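Long-range contacts in (S)-ureidoglycine--glyoxylate transaminase (PDB 3ISL), which transfers the amino group of the unstable purine-catabolism intermediate (S)-ureidoglycine to glyoxylate, yielding oxalurate and glycine, with pyridoxal 5'-phosphate as cofactor: residues 85-90 with 136-141; 375-380 with 402-407; 65-70 with 249-254. One frame throughout, in Å; residues are numbered along the deposited sequence.

Contact 1 of 3, residues 85-90 with 136-141; sequences PEDDVL and KPKIVA
Val89 pairs with Ile139 and Leu90 with Val140 as neighbouring residues of two parallel strands, whose axes approach to 4.7 Å and are twisted by 32°. The ladder is carried by two bonds of good geometry, Leu90 N to Ile139 O at 2.9 Å and Ala141 N to Leu90 O at 3.0 Å, both nearly straight. Towards the start of the strands it frays: Asp88 O takes only weak bonds from the N-H groups of Lys138 and Ile139. On one face Val89 and Ile139 lie side by side and point the same way, with Val89 CG2 4.0 Å from Ile139 CD1. These are two neighbouring strands of the large, mostly parallel sheet found in class-V aminotransferases, and the pair lies between strands 111-116 and 168-172 of the same sheet. The other face carries Leu90, whose CB meets Pro137 CG at 4.0 Å and Val140 CB at 4.1 Å; helix 125-135 packs over it through Ile132. Before the strands begin, Lys138 runs fully extended from a CG anti to its backbone N (chi1 174°), which carries NZ to 3.1 Å from Asp87 OD2 in a salt bridge. NZ meets the oxygen from above the carboxylate plane, 45° out of it. Asp87 OD2 also accepts from Glu84 N, and Lys138 NZ donates to Val82 O, tying both charged ends to the backbone that leads into strand 88-93.

Contact 2 of 3, residues 375-380 with 402-407; sequences NVLFVL and AALDVY
Ala403 CB packs against two leucines of the facing helix, 3.7 Å from Leu380 CD1 and 3.8 Å from Leu377 CD1. The helices are an antiparallel pair near the C-terminus, the segments inclined at 167° with their axes 10.7 Å apart, and the small alanine lies where the backbones come nearest: Ala403 CA is 7.1 Å from Leu377 CA. Leu377 has its two methyls on different partners. CD1 also reaches the edge of the Tyr407 ring, in the ring plane and 3.9 Å from CE2, while CD2 meets Leu404 CD2 on the more exposed side, the two leucine side chains crossing at about a right angle. The contact between the segments is thus wholly side-chain packing, without a polar bond.

In the next shell, helix 288-308 lies against both helices, with Ile306 on Leu380 and Ala301 on Tyr407. His298 ND1 is hydrogen-bonded to the Tyr407 hydroxyl, and Lys373 makes a cation-pi contact with the ring; both would help fix its rotation. In this position the phenol crosses Val376 obliquely and brings Tyr407 OH to 3.3 Å from Val376 CB.

Contact 3 of 3, residues 65-70 with 249-254; sequences YPIDGT and FDLSQL. With PLP (pyridoxal-5'-phosphate), chain C.
Tyr65 and Ile67, both directed at segment 249-254, meet it in different ways. The tyrosine crosses Leu251 and Leu254 obliquely: Tyr65 CE2 is 4.1 Å from Leu254 CB, Tyr65 OH is 3.9 Å from Leu251 CB, and Leu254 O lies over one face of the ring. That hydroxyl is hydrogen-bonded to Tyr211 OH of the adjoining strand 206-211, while Trp258 stacks on the ring, which probably constrains both the position and the tilt of the phenol. Ile67 sends its two branches to separate partners. CG1 stands between the backbone N and the carbonyl carbon (chi1 70°), and Ile67 CD1 beyond it comes within 4.0 Å of Phe249 CE1, obliquely to the ring; Ile67 CG2 meets Leu251 CD2 at 4.1 Å, the isoleucine lying roughly at right angles to both partners.

This buried apolar layer packs helix 251-257 onto strand 63-68, an outermost strand, within this chain, of the large sheet of the PLP-dependent fold type I to which class-V aminotransferases belong. Asp250 N-caps the helix through a weak bond from Ser252 N to OD2, while OD1 accepts from Gln253 NE2. The dimer interface adjoins: Phe249 stacks on Phe249 of the second subunit, Asp250 OD1 forms a salt bridge with Arg107 of the second subunit, and Thr70 N is bonded to Tyr248 OH of the second subunit.

Past Gly69 the chain reaches the cofactor. Thr70, at the N-cap position of helix 71-82, has OG1 placed 2.4 Å from O2P of pyridoxal phosphate, very short for a hydrogen bond, so the exact length is doubtful. Ser71 and Arg72 of the same chain and Thr267 of the second subunit also bond to the cofactor.

How the contacts relate
Contacts 1 and 3 are buried and reach the same sheet, with centres about 21 Å apart: contact 1 joins two strands within it, whereas contact 3 packs a helix against an outermost strand. Along the chain, contact 1 is nested inside the loop that contact 3 closes. Contact 2 follows both and lies on the opposite side of the chain's centre, about 45 Å from contact 1 between centres, where two helices meet in an only partly buried interface. Backbone hydrogen bonds and a salt bridge distinguish contact 1; contacts 2 and 3 rely mainly on side-chain packing, with no hydrogen bond between their segments. Among the three, contact 3 alone touches the second subunit and includes a cofactor-pocket residue.

Contact 1 of 3, residues 85-90 with 136-141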
loop_
_atom_site.group_PDB
_atom_site.type_symbol
_atom_site.label_atom_id
_atom_site.label_comp_id
_atom_site.label_asym_id
_atom_site.label_seq_id
_atom_site.Cartn_x
_atom_site.Cartn_y
_atom_site.Cartn_z
ATOM N N PRO A 85 -11.009 -18.984 -13.745
ATOM C CA PRO A 85 -10.342 -20.274 -13.907
ATOM C C PRO A 85 -10.505 -20.785 -15.330
ATOM O O PRO A 85 -11.565 -20.575 -15.924
ATOM C CB PRO A 85 -11.118 -21.196 -12.912
ATOM C CG PRO A 85 -11.428 -20.226 -11.790
ATOM C CD PRO A 85 -11.872 -18.970 -12.553
ATOM N N GLU A 86 -9.455 -21.424 -15.857
ATOM C CA GLU A 86 -9.396 -21.984 -17.233
ATOM C C GLU A 86 -9.271 -20.984 -18.413
ATOM O O GLU A 86 -9.011 -21.408 -19.544
ATOM C CB GLU A 86 -10.460 -23.094 -17.488
ATOM C CG GLU A 86 -10.420 -24.226 -16.403
ATOM C CD GLU A 86 -11.557 -25.234 -16.508
ATOM O OE1 GLU A 86 -12.223 -25.265 -17.570
ATOM O OE2 GLU A 86 -11.778 -26.023 -15.537
ATOM N N ASP A 87 -9.374 -19.674 -18.179
ATOM C CA ASP A 87 -8.920 -18.749 -19.242
ATOM C C ASP A 87 -7.478 -19.063 -19.707
ATOM O O ASP A 87 -6.584 -19.350 -18.911
ATOM C CB ASP A 87 -9.019 -17.278 -18.819
ATOM C CG ASP A 87 -10.459 -16.829 -18.606
ATOM O OD1 ASP A 87 -11.394 -17.456 -19.179
ATOM O OD2 ASP A 87 -10.648 -15.842 -17.863
ATOM N N ASP A 88 -7.265 -19.023 -21.012
ATOM C CA ASP A 88 -5.925 -19.166 -21.572
ATOM C C ASP A 88 -5.173 -17.825 -21.485
ATOM O O ASP A 88 -5.724 -16.790 -21.847
ATOM C CB ASP A 88 -6.040 -19.579 -23.018
ATOM C CG ASP A 88 -6.485 -21.028 -23.188
ATOM O OD1 ASP A 88 -5.922 -21.919 -22.534
ATOM O OD2 ASP A 88 -7.355 -21.269 -24.046
ATOM N N VAL A 89 -3.924 -17.867 -21.016
ATOM C CA VAL A 89 -3.108 -16.684 -20.827
ATOM C C VAL A 89 -1.713 -16.980 -21.371
ATOM O O VAL A 89 -1.026 -17.887 -20.905
ATOM C CB VAL A 89 -3.033 -16.281 -19.308
ATOM C CG1 VAL A 89 -2.073 -15.069 -19.088
ATOM C CG2 VAL A 89 -4.469 -16.013 -18.676
ATOM N N LEU A 90 -1.307 -16.188 -22.357
ATOM C CA LEU A 90 -0.018 -16.344 -23.010
ATOM C C LEU A 90 0.960 -15.361 -22.335
ATOM O O LEU A 90 0.716 -14.176 -22.311
ATOM C CB LEU A 90 -0.112 -15.919 -24.469
ATOM C CG LEU A 90 0.795 -16.549 -25.541
ATOM C CD1 LEU A 90 1.191 -15.552 -26.632
ATOM C CD2 LEU A 90 1.948 -17.499 -25.145
ATOM N N LYS A 136 -4.821 -18.517 -29.223
ATOM C CA LYS A 136 -6.046 -17.722 -29.104
ATOM C C LYS A 136 -6.347 -17.455 -27.660
ATOM O O LYS A 136 -7.389 -17.907 -27.138
ATOM C CB LYS A 136 -7.230 -18.487 -29.741
ATOM C CG LYS A 136 -7.654 -17.875 -31.066
ATOM C CD LYS A 136 -7.380 -18.793 -32.224
ATOM C CE LYS A 136 -8.353 -19.968 -32.206
ATOM N NZ LYS A 136 -8.174 -20.756 -33.458
ATOM N N PRO A 137 -5.410 -16.773 -26.963
ATOM C CA PRO A 137 -5.619 -16.572 -25.530
ATOM C C PRO A 137 -6.644 -15.468 -25.255
ATOM O O PRO A 137 -6.786 -14.512 -26.047
ATOM C CB PRO A 137 -4.220 -16.142 -25.061
ATOM C CG PRO A 137 -3.732 -15.343 -26.189
ATOM C CD PRO A 137 -4.180 -16.118 -27.428
ATOM N N LYS A 138 -7.351 -15.554 -24.144
ATOM C CA LYS A 138 -8.132 -14.388 -23.698
ATOM C C LYS A 138 -7.151 -13.211 -23.394
ATOM O O LYS A 138 -7.438 -12.021 -23.644
ATOM C CB LYS A 138 -9.004 -14.759 -22.458
ATOM C CG LYS A 138 -9.734 -13.597 -21.827
ATOM C CD LYS A 138 -10.603 -14.042 -20.610
ATOM C CE LYS A 138 -11.454 -12.930 -20.074
ATOM N NZ LYS A 138 -12.191 -13.376 -18.850
ATOM N N ILE A 139 -5.981 -13.559 -22.885
ATOM C CA ILE A 139 -5.071 -12.549 -22.352
ATOM C C ILE A 139 -3.628 -12.826 -22.771
ATOM O O ILE A 139 -3.149 -13.994 -22.706
ATOM C CB ILE A 139 -5.059 -12.552 -20.802
ATOM C CG1 ILE A 139 -6.463 -12.231 -20.287
ATOM C CG2 ILE A 139 -3.939 -11.553 -20.231
ATOM C CD1 ILE A 139 -6.710 -12.746 -18.986
ATOM N N VAL A 140 -2.944 -11.757 -23.184
ATOM C CA VAL A 140 -1.502 -11.827 -23.233
ATOM C C VAL A 140 -0.884 -10.832 -22.288
ATOM O O VAL A 140 -1.210 -9.646 -22.303
ATOM C CB VAL A 140 -0.904 -11.906 -24.682
ATOM C CG1 VAL A 140 -1.938 -11.963 -25.831
ATOM C CG2 VAL A 140 0.423 -11.180 -24.912
ATOM N N ALA A 141 -0.036 -11.376 -21.404
ATOM C CA ALA A 141 0.540 -10.619 -20.304
ATOM C C ALA A 141 2.017 -10.560 -20.539
ATOM O O ALA A 141 2.654 -11.599 -20.736
ATOM C CB ALA A 141 0.240 -11.292 -18.923
#

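Contact 2 of 3, residues 375-380 with 402-407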
loop_
_atom_site.group_PDB
_atom_site.type_symbol
_atom_site.label_atom_id
_atom_site.label_comp_id
_atom_site.label_asym_id
_atom_site.label_seq_id
_atom_site.Cartn_x
_atom_site.Cartn_y
_atom_site.Cartn_z
ATOM N N ASN A 375 25.118 12.081 -9.838
ATOM C CA ASN A 375 25.030 10.671 -9.412
ATOM C C ASN A 375 25.801 9.795 -10.428
ATOM O O ASN A 375 26.533 8.849 -10.069
ATOM C CB ASN A 375 23.573 10.200 -9.370
ATOM C CG ASN A 375 22.953 10.369 -8.084
ATOM O OD1 ASN A 375 21.976 9.649 -7.740
ATOM N ND2 ASN A 375 23.470 11.301 -7.302
ATOM N N VAL A 376 25.667 10.133 -11.709
ATOM C CA VAL A 376 26.406 9.396 -12.694
ATOM C C VAL A 376 27.908 9.570 -12.472
ATOM O O VAL A 376 28.655 8.628 -12.478
ATOM C CB VAL A 376 26.007 9.820 -14.113
ATOM C CG1 VAL A 376 27.084 9.372 -15.071
ATOM C CG2 VAL A 376 24.682 9.128 -14.465
ATOM N N LEU A 377 28.359 10.791 -12.236
ATOM C CA LEU A 377 29.782 11.007 -11.902
ATOM C C LEU A 377 30.216 10.290 -10.601
ATOM O O LEU A 377 31.281 9.662 -10.559
ATOM C CB LEU A 377 30.061 12.516 -11.809
ATOM C CG LEU A 377 30.503 13.360 -13.016
ATOM C CD1 LEU A 377 30.667 12.699 -14.366
ATOM C CD2 LEU A 377 29.899 14.753 -13.128
ATOM N N PHE A 378 29.416 10.367 -9.542
ATOM C CA PHE A 378 29.831 9.768 -8.264
ATOM C C PHE A 378 29.851 8.249 -8.315
ATOM O O PHE A 378 30.722 7.614 -7.707
ATOM C CB PHE A 378 28.921 10.282 -7.134
ATOM C CG PHE A 378 29.411 9.992 -5.695
ATOM C CD1 PHE A 378 30.768 9.845 -5.364
ATOM C CD2 PHE A 378 28.466 9.937 -4.631
ATOM C CE1 PHE A 378 31.151 9.610 -4.003
ATOM C CE2 PHE A 378 28.869 9.716 -3.279
ATOM C CZ PHE A 378 30.196 9.553 -2.989
ATOM N N VAL A 379 28.901 7.647 -9.023
ATOM C CA VAL A 379 28.860 6.204 -9.072
ATOM C C VAL A 379 30.099 5.678 -9.825
ATOM O O VAL A 379 30.671 4.619 -9.457
ATOM C CB VAL A 379 27.522 5.644 -9.661
ATOM C CG1 VAL A 379 27.522 5.785 -11.199
ATOM C CG2 VAL A 379 27.333 4.144 -9.250
ATOM N N LEU A 380 30.540 6.403 -10.861
ATOM C CA LEU A 380 31.765 5.957 -11.608
ATOM C C LEU A 380 33.001 6.176 -10.726
ATOM O O LEU A 380 33.915 5.331 -10.692
ATOM C CB LEU A 380 31.953 6.695 -12.937
ATOM C CG LEU A 380 30.854 6.488 -13.980
ATOM C CD1 LEU A 380 30.932 7.622 -14.966
ATOM C CD2 LEU A 380 31.080 5.145 -14.673
ATOM N N ALA A 402 35.893 10.471 -19.532
ATOM C CA ALA A 402 34.995 10.066 -20.585
ATOM C C ALA A 402 33.530 10.429 -20.304
ATOM O O ALA A 402 32.839 10.887 -21.220
ATOM C CB ALA A 402 35.236 8.583 -21.047
ATOM N N ALA A 403 33.062 10.329 -19.052
ATOM C CA ALA A 403 31.713 10.820 -18.758
ATOM C C ALA A 403 31.692 12.339 -18.875
ATOM O O ALA A 403 30.752 12.863 -19.422
ATOM C CB ALA A 403 31.227 10.362 -17.360
ATOM N N LEU A 404 32.763 13.040 -18.439
ATOM C CA LEU A 404 32.827 14.498 -18.578
ATOM C C LEU A 404 32.841 14.973 -20.034
ATOM O O LEU A 404 32.179 15.948 -20.363
ATOM C CB LEU A 404 33.967 15.137 -17.778
ATOM C CG LEU A 404 33.769 15.120 -16.245
ATOM C CD1 LEU A 404 35.094 15.376 -15.490
ATOM C CD2 LEU A 404 32.666 16.107 -15.837
ATOM N N ASP A 405 33.636 14.321 -20.884
ATOM C CA ASP A 405 33.520 14.525 -22.325
ATOM C C ASP A 405 32.081 14.445 -22.829
ATOM O O ASP A 405 31.658 15.303 -23.571
ATOM C CB ASP A 405 34.392 13.539 -23.069
ATOM C CG ASP A 405 35.877 13.796 -22.816
ATOM O OD1 ASP A 405 36.196 14.886 -22.297
ATOM O OD2 ASP A 405 36.719 12.918 -23.110
ATOM N N VAL A 406 31.328 13.414 -22.461
ATOM C CA VAL A 406 29.963 13.407 -22.972
ATOM C C VAL A 406 29.112 14.545 -22.434
ATOM O O VAL A 406 28.261 15.091 -23.172
ATOM C CB VAL A 406 29.232 12.006 -23.043
ATOM C CG1 VAL A 406 30.050 10.872 -22.515
ATOM C CG2 VAL A 406 27.828 12.067 -22.505
ATOM N N TYR A 407 29.367 14.951 -21.186
ATOM C CA TYR A 407 28.574 16.035 -20.590
ATOM C C TYR A 407 28.963 17.370 -21.204
ATOM O O TYR A 407 28.111 18.227 -21.392
ATOM C CB TYR A 407 28.676 16.099 -19.062
ATOM C CG TYR A 407 27.843 15.020 -18.381
ATOM C CD1 TYR A 407 26.484 14.875 -18.697
ATOM C CD2 TYR A 407 28.400 14.175 -17.399
ATOM C CE1 TYR A 407 25.700 13.863 -18.099
ATOM C CE2 TYR A 407 27.620 13.173 -16.786
ATOM C CZ TYR A 407 26.295 13.036 -17.119
ATOM O OH TYR A 407 25.558 12.054 -16.499
#

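Contact 3 of 3, residues 65-70 with 249-254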
loop_
_atom_site.group_PDB
_atom_site.type_symbol
_atom_site.label_atom_id
_atom_site.label_comp_id
_atom_site.label_asym_id
_atom_site.label_seq_id
_atom_site.Cartn_x
_atom_site.Cartn_y
_atom_site.Cartn_z
ATOM N N TYR A 65 -5.801 5.429 -12.638
ATOM C CA TYR A 65 -5.935 5.716 -11.202
ATOM C C TYR A 65 -5.030 4.786 -10.489
ATOM O O TYR A 65 -4.704 3.739 -11.024
ATOM C CB TYR A 65 -7.406 5.597 -10.720
ATOM C CG TYR A 65 -8.080 4.221 -10.912
ATOM C CD1 TYR A 65 -8.891 3.960 -12.027
ATOM C CD2 TYR A 65 -7.909 3.211 -9.981
ATOM C CE1 TYR A 65 -9.539 2.696 -12.197
ATOM C CE2 TYR A 65 -8.525 1.953 -10.143
ATOM C CZ TYR A 65 -9.318 1.716 -11.249
ATOM O OH TYR A 65 -9.903 0.484 -11.358
ATOM N N PRO A 66 -4.548 5.165 -9.296
ATOM C CA PRO A 66 -3.627 4.251 -8.620
ATOM C C PRO A 66 -4.351 3.200 -7.739
ATOM O O PRO A 66 -5.434 3.423 -7.286
ATOM C CB PRO A 66 -2.818 5.178 -7.695
ATOM C CG PRO A 66 -3.683 6.306 -7.459
ATOM C CD PRO A 66 -4.640 6.465 -8.622
ATOM N N ILE A 67 -3.720 2.078 -7.496
ATOM C CA ILE A 67 -4.233 1.209 -6.454
ATOM C C ILE A 67 -3.182 1.226 -5.320
ATOM O O ILE A 67 -1.983 1.534 -5.539
ATOM C CB ILE A 67 -4.578 -0.278 -6.950
ATOM C CG1 ILE A 67 -3.328 -1.038 -7.266
ATOM C CG2 ILE A 67 -5.554 -0.393 -8.143
ATOM C CD1 ILE A 67 -3.047 -2.091 -6.143
ATOM N N ASP A 68 -3.609 0.858 -4.119
ATOM C CA ASP A 68 -2.785 1.113 -2.954
ATOM C C ASP A 68 -2.099 -0.214 -2.760
ATOM O O ASP A 68 -2.731 -1.205 -2.419
ATOM C CB ASP A 68 -3.684 1.504 -1.764
ATOM C CG ASP A 68 -4.295 2.892 -1.908
ATOM O OD1 ASP A 68 -5.091 3.301 -1.026
ATOM O OD2 ASP A 68 -4.001 3.552 -2.946
ATOM N N GLY A 69 -0.817 -0.295 -3.040
ATOM C CA GLY A 69 -0.159 -1.588 -2.955
ATOM C C GLY A 69 1.089 -1.305 -3.703
ATOM O O GLY A 69 1.149 -0.299 -4.440
ATOM N N THR A 70 2.091 -2.150 -3.534
ATOM C CA THR A 70 3.236 -2.034 -4.416
ATOM C C THR A 70 2.823 -2.325 -5.884
ATOM O O THR A 70 1.632 -2.677 -6.190
ATOM C CB THR A 70 4.527 -2.810 -3.869
ATOM O OG1 THR A 70 4.627 -4.142 -4.405
ATOM C CG2 THR A 70 4.512 -2.867 -2.347
ATOM N N PHE A 249 -8.269 -6.192 -4.345
ATOM C CA PHE A 249 -7.896 -5.991 -5.773
ATOM C C PHE A 249 -9.079 -6.022 -6.775
ATOM O O PHE A 249 -8.875 -6.207 -7.979
ATOM C CB PHE A 249 -6.781 -6.993 -6.173
ATOM C CG PHE A 249 -5.502 -6.869 -5.347
ATOM C CD1 PHE A 249 -4.985 -5.605 -4.993
ATOM C CD2 PHE A 249 -4.832 -8.012 -4.921
ATOM C CE1 PHE A 249 -3.814 -5.486 -4.219
ATOM C CE2 PHE A 249 -3.652 -7.912 -4.148
ATOM C CZ PHE A 249 -3.161 -6.645 -3.783
ATOM N N ASP A 250 -10.320 -5.847 -6.274
ATOM C CA ASP A 250 -11.533 -5.883 -7.126
ATOM C C ASP A 250 -11.701 -4.540 -7.911
ATOM O O ASP A 250 -12.279 -3.567 -7.380
ATOM C CB ASP A 250 -12.784 -6.223 -6.276
ATOM C CG ASP A 250 -14.077 -6.457 -7.140
ATOM O OD1 ASP A 250 -15.083 -7.001 -6.572
ATOM O OD2 ASP A 250 -14.069 -6.120 -8.374
ATOM N N LEU A 251 -11.177 -4.477 -9.143
ATOM C CA LEU A 251 -11.198 -3.210 -9.933
ATOM C C LEU A 251 -12.612 -2.671 -10.182
ATOM O O LEU A 251 -12.799 -1.493 -10.436
ATOM C CB LEU A 251 -10.437 -3.355 -11.282
ATOM C CG LEU A 251 -8.960 -3.726 -11.189
ATOM C CD1 LEU A 251 -8.313 -3.662 -12.551
ATOM C CD2 LEU A 251 -8.152 -2.864 -10.184
ATOM N N SER A 252 -13.594 -3.576 -10.148
ATOM C CA SER A 252 -15.023 -3.253 -10.308
ATOM C C SER A 252 -15.565 -2.409 -9.149
ATOM O O SER A 252 -16.464 -1.588 -9.350
ATOM C CB SER A 252 -15.865 -4.525 -10.360
ATOM O OG SER A 252 -17.161 -4.168 -10.712
ATOM N N GLN A 253 -15.051 -2.675 -7.944
ATOM C CA GLN A 253 -15.319 -1.848 -6.780
ATOM C C GLN A 253 -14.396 -0.646 -6.794
ATOM O O GLN A 253 -14.840 0.457 -6.446
ATOM C CB GLN A 253 -15.130 -2.632 -5.483
ATOM C CG GLN A 253 -16.037 -3.867 -5.409
ATOM C CD GLN A 253 -15.946 -4.542 -4.076
ATOM O OE1 GLN A 253 -16.486 -4.039 -3.079
ATOM N NE2 GLN A 253 -15.297 -5.713 -4.040
ATOM N N LEU A 254 -13.132 -0.846 -7.198
ATOM C CA LEU A 254 -12.175 0.279 -7.300
ATOM C C LEU A 254 -12.592 1.356 -8.339
ATOM O O LEU A 254 -12.279 2.553 -8.160
ATOM C CB LEU A 254 -10.746 -0.215 -7.498
ATOM C CG LEU A 254 -10.256 -0.672 -6.121
ATOM C CD1 LEU A 254 -9.086 -1.622 -6.185
ATOM C CD2 LEU A 254 -9.940 0.567 -5.260
HETATM N N1 PLP C . 7.730 -5.476 -12.245
HETATM C C2 PLP C . 9.012 -5.003 -12.794
HETATM C C2A PLP C . 9.357 -5.010 -14.160
HETATM C C3 PLP C . 10.028 -4.502 -11.970
HETATM O O3 PLP C . 11.218 -4.054 -12.482
HETATM C C4 PLP C . 9.882 -4.399 -10.604
HETATM C C4A PLP C . 11.058 -3.804 -9.737
HETATM C C5 PLP C . 8.683 -4.822 -10.042
HETATM C C6 PLP C . 7.611 -5.369 -10.817
HETATM C C5A PLP C . 8.593 -4.744 -8.555
HETATM O O4P PLP C . 7.498 -4.047 -8.183
HETATM P P PLP C . 7.417 -3.876 -6.614
HETATM O O1P PLP C . 8.694 -4.328 -5.914
HETATM O O2P PLP C . 6.029 -4.734 -6.298
HETATM O O3P PLP C . 7.050 -2.273 -6.268
#